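Local atomic coordinates of cytochrome c' (Thermochromatium tepidum, PDB entry 3VRC), a protein that binds a covalently attached heme c and probably serves in electron transfer in a thermophilic purple photosynthetic bacterium. Residues M23-Y34 and E106-V117. Residues are numbered along the deposited sequence; the frame is centred on the assembly and turned at random. Where two conformers were deposited one is given.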
# COMPACT_ATOMS: atom_id res chain seq x y z
N MET B 23 -5.34 4.57 7.53
CA MET B 23 -6.02 4.53 8.83
C MET B 23 -6.24 5.93 9.35
O MET B 23 -7.34 6.21 9.87
CB MET B 23 -5.23 3.70 9.83
CG MET B 23 -5.19 2.22 9.53
SD MET B 23 -6.73 1.35 9.82
CE MET B 23 -6.73 1.25 11.61
N GLY B 24 -5.25 6.81 9.24
CA GLY B 24 -5.39 8.15 9.74
C GLY B 24 -6.49 8.90 9.04
O GLY B 24 -7.20 9.71 9.67
N LYS B 25 -6.69 8.67 7.74
CA LYS B 25 -7.80 9.34 7.05
C LYS B 25 -9.12 8.83 7.60
O LYS B 25 -10.07 9.64 7.72
CB LYS B 25 -7.72 9.07 5.52
CG LYS B 25 -6.53 9.74 4.86
CD LYS B 25 -6.42 9.74 3.36
CE LYS B 25 -5.84 8.49 2.90
NZ LYS B 25 -5.91 8.31 1.43
N ILE B 26 -9.25 7.54 7.84
CA ILE B 26 -10.51 7.03 8.39
C ILE B 26 -10.80 7.67 9.75
O ILE B 26 -11.92 8.13 10.00
CB ILE B 26 -10.50 5.51 8.44
CG1 ILE B 26 -10.31 4.93 7.05
CG2 ILE B 26 -11.81 5.01 9.09
CD1 ILE B 26 -10.10 3.41 7.01
N LYS B 27 -9.79 7.74 10.62
CA LYS B 27 -9.97 8.35 11.94
C LYS B 27 -10.45 9.78 11.77
O LYS B 27 -11.41 10.23 12.45
CB LYS B 27 -8.65 8.31 12.68
CG LYS B 27 -8.73 8.90 14.08
CD LYS B 27 -7.48 8.62 14.89
CE LYS B 27 -7.56 9.01 16.36
NZ LYS B 27 -7.34 10.48 16.51
N ALA B 28 -9.85 10.51 10.84
CA ALA B 28 -10.22 11.91 10.64
C ALA B 28 -11.64 12.09 10.20
O ALA B 28 -12.34 13.01 10.62
CB ALA B 28 -9.27 12.61 9.67
N ASN B 29 -12.10 11.21 9.32
CA ASN B 29 -13.50 11.25 8.83
C ASN B 29 -14.47 10.91 9.93
O ASN B 29 -15.59 11.44 9.95
CB ASN B 29 -13.65 10.29 7.66
CG ASN B 29 -13.22 10.93 6.35
OD1 ASN B 29 -14.00 11.64 5.72
ND2 ASN B 29 -11.97 10.71 5.93
N LEU B 30 -14.13 9.94 10.79
CA LEU B 30 -15.00 9.63 11.91
C LEU B 30 -15.09 10.76 12.90
O LEU B 30 -16.22 10.97 13.46
CB LEU B 30 -14.52 8.33 12.58
CG LEU B 30 -14.70 7.06 11.78
CD1 LEU B 30 -13.94 5.92 12.41
CD2 LEU B 30 -16.17 6.71 11.49
N GLU B 31 -14.00 11.46 13.17
CA GLU B 31 -13.95 12.49 14.19
C GLU B 31 -14.55 13.79 13.72
O GLU B 31 -14.93 14.57 14.52
CB GLU B 31 -12.51 12.64 14.66
CG GLU B 31 -12.13 11.38 15.44
CD GLU B 31 -10.73 11.32 16.03
OE1 GLU B 31 -9.88 12.16 15.66
OE2 GLU B 31 -10.51 10.39 16.88
N GLY B 32 -14.61 14.04 12.44
CA GLY B 32 -15.11 15.27 11.87
C GLY B 32 -16.22 15.00 10.89
O GLY B 32 -17.08 14.17 11.11
N GLU B 33 -16.20 15.71 9.77
CA GLU B 33 -17.15 15.50 8.70
C GLU B 33 -16.80 14.20 8.00
O GLU B 33 -15.64 13.95 7.65
CB GLU B 33 -17.14 16.64 7.68
CG GLU B 33 -18.33 16.49 6.72
CD GLU B 33 -18.75 17.77 5.99
OE1 GLU B 33 -18.13 18.85 6.12
OE2 GLU B 33 -19.78 17.74 5.27
N TYR B 34 -17.78 13.34 7.72
CA TYR B 34 -17.59 12.04 7.15
C TYR B 34 -17.75 12.06 5.64
O TYR B 34 -18.81 12.40 5.13
CB TYR B 34 -18.60 11.04 7.75
CG TYR B 34 -18.37 9.61 7.38
CD1 TYR B 34 -17.44 8.83 8.09
CD2 TYR B 34 -19.08 9.01 6.37
CE1 TYR B 34 -17.23 7.52 7.76
CE2 TYR B 34 -18.88 7.66 6.02
CZ TYR B 34 -17.93 6.96 6.73
OH TYR B 34 -17.67 5.64 6.39
N GLU B 106 -21.92 4.06 5.84
CA GLU B 106 -22.49 4.43 7.15
C GLU B 106 -21.40 4.55 8.20
O GLU B 106 -20.69 3.57 8.56
CB GLU B 106 -23.52 3.42 7.60
CG GLU B 106 -24.65 3.28 6.59
CD GLU B 106 -25.52 4.54 6.40
OE1 GLU B 106 -25.70 5.31 7.37
OE2 GLU B 106 -25.98 4.79 5.22
N ALA B 107 -21.16 5.77 8.69
CA ALA B 107 -20.13 6.06 9.64
C ALA B 107 -20.12 5.14 10.87
O ALA B 107 -19.04 4.73 11.30
CB ALA B 107 -20.14 7.54 10.06
N ASN B 108 -21.28 4.83 11.44
CA ASN B 108 -21.37 3.98 12.61
C ASN B 108 -20.79 2.60 12.40
O ASN B 108 -20.11 2.01 13.28
CB ASN B 108 -22.83 3.92 13.14
CG ASN B 108 -23.89 3.45 12.12
OD1 ASN B 108 -23.65 3.27 10.91
ND2 ASN B 108 -25.12 3.27 12.62
N ALA B 109 -21.05 2.01 11.24
CA ALA B 109 -20.53 0.69 10.94
C ALA B 109 -19.02 0.73 10.80
O ALA B 109 -18.29 -0.15 11.24
CB ALA B 109 -21.16 0.17 9.65
N VAL B 110 -18.54 1.79 10.13
CA VAL B 110 -17.12 1.98 10.01
C VAL B 110 -16.48 2.21 11.35
O VAL B 110 -15.39 1.68 11.59
CB VAL B 110 -16.84 3.12 9.00
CG1 VAL B 110 -15.36 3.56 9.06
CG2 VAL B 110 -17.21 2.67 7.60
N LYS B 111 -17.10 2.96 12.24
CA LYS B 111 -16.51 3.20 13.53
C LYS B 111 -16.20 1.88 14.24
O LYS B 111 -15.12 1.71 14.82
CB LYS B 111 -17.48 4.06 14.35
CG LYS B 111 -16.96 4.49 15.71
CD LYS B 111 -17.90 5.48 16.43
CE LYS B 111 -19.12 4.72 16.94
NZ LYS B 111 -20.03 5.50 17.79
N SER B 112 -17.16 0.96 14.24
CA SER B 112 -16.94 -0.34 14.89
C SER B 112 -15.84 -1.13 14.19
O SER B 112 -14.94 -1.68 14.85
CB SER B 112 -18.28 -1.12 14.89
OG SER B 112 -18.05 -2.41 15.44
N ALA B 113 -15.92 -1.19 12.88
CA ALA B 113 -14.94 -2.03 12.17
C ALA B 113 -13.54 -1.39 12.28
O ALA B 113 -12.52 -2.14 12.39
CB ALA B 113 -15.35 -2.16 10.73
N PHE B 114 -13.45 -0.08 12.35
CA PHE B 114 -12.18 0.60 12.46
C PHE B 114 -11.54 0.30 13.81
O PHE B 114 -10.33 0.12 13.91
CB PHE B 114 -12.41 2.10 12.26
CG PHE B 114 -11.19 2.97 12.41
CD1 PHE B 114 -10.16 2.88 11.39
CD2 PHE B 114 -11.05 3.87 13.39
CE1 PHE B 114 -9.06 3.67 11.45
CE2 PHE B 114 -9.89 4.66 13.43
CZ PHE B 114 -8.91 4.54 12.45
N ALA B 115 -12.34 0.26 14.88
CA ALA B 115 -11.84 -0.13 16.20
C ALA B 115 -11.26 -1.52 16.16
O ALA B 115 -10.19 -1.76 16.73
CB ALA B 115 -13.00 -0.06 17.21
N ASP B 116 -11.92 -2.45 15.50
CA ASP B 116 -11.45 -3.82 15.47
C ASP B 116 -10.10 -3.90 14.69
O ASP B 116 -9.19 -4.63 15.07
CB ASP B 116 -12.44 -4.79 14.85
CG ASP B 116 -13.72 -4.98 15.67
OD1 ASP B 116 -13.78 -4.44 16.79
OD2 ASP B 116 -14.63 -5.63 15.15
N VAL B 117 -9.99 -3.17 13.59
CA VAL B 117 -8.70 -3.12 12.88
C VAL B 117 -7.63 -2.53 13.76
O VAL B 117 -6.53 -3.12 13.85
CB VAL B 117 -8.86 -2.35 11.55
CG1 VAL B 117 -7.51 -2.15 10.90
CG2 VAL B 117 -9.77 -3.13 10.60
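Phe114 reaches residues 23-34 because its CG stands anti to the backbone N (chi1 177°), which extends the ring toward that segment. Met23 bends at both chi2 and chi3, and these two bends bring Met23 SD and CE beside that ring. The two segments belong to the first and last helices of the four-helix bundle of cytochrome c'. Helix 5-31 and helix 107-128 run in opposite senses here but well tilted, with segment axes 10.5 Å apart at closest approach and 137° between the N-to-C directions of the two segments.

The packing is knobs-into-holes in both directions. Phe114 sits among Met23, Ile26, Lys27 and Leu30. Leu30 fits among Ala107, Val110, Lys111 and Phe114. Ile26 lays CG2 over one face of the Phe114 ring in a CH-pi contact, 4.0 Å from the centroid. The same methyl touches Val110 CG1. Met23 makes an oblique Met-aromatic contact, with SD 4.8 Å from the Phe114 centroid. Met23 CE also meets Val117 CG1 at 3.6 Å. Met23 and Val117 both touch the heme, so this end of the contact adjoins the heme pocket.

Beyond the end of helix 5-31, Tyr34 closes the contact near the start of helix 107-128. Ala107 CB lies over one face of the Tyr34 ring, 3.7 Å from its centroid and 14° off the normal. Val110 approaches the edge of the Tyr34 ring, near its plane, where Val110 CG2 comes within 3.2 Å of Tyr34 OH. A serine in place of Tyr34 would probably leave the Ala107 methyl without its aromatic cover and open a gap beside Val110. Leu30 divides its branches: CD1 meets Phe114 CD2, while Leu30 CD2 lies 3.5 Å from Ala107 O.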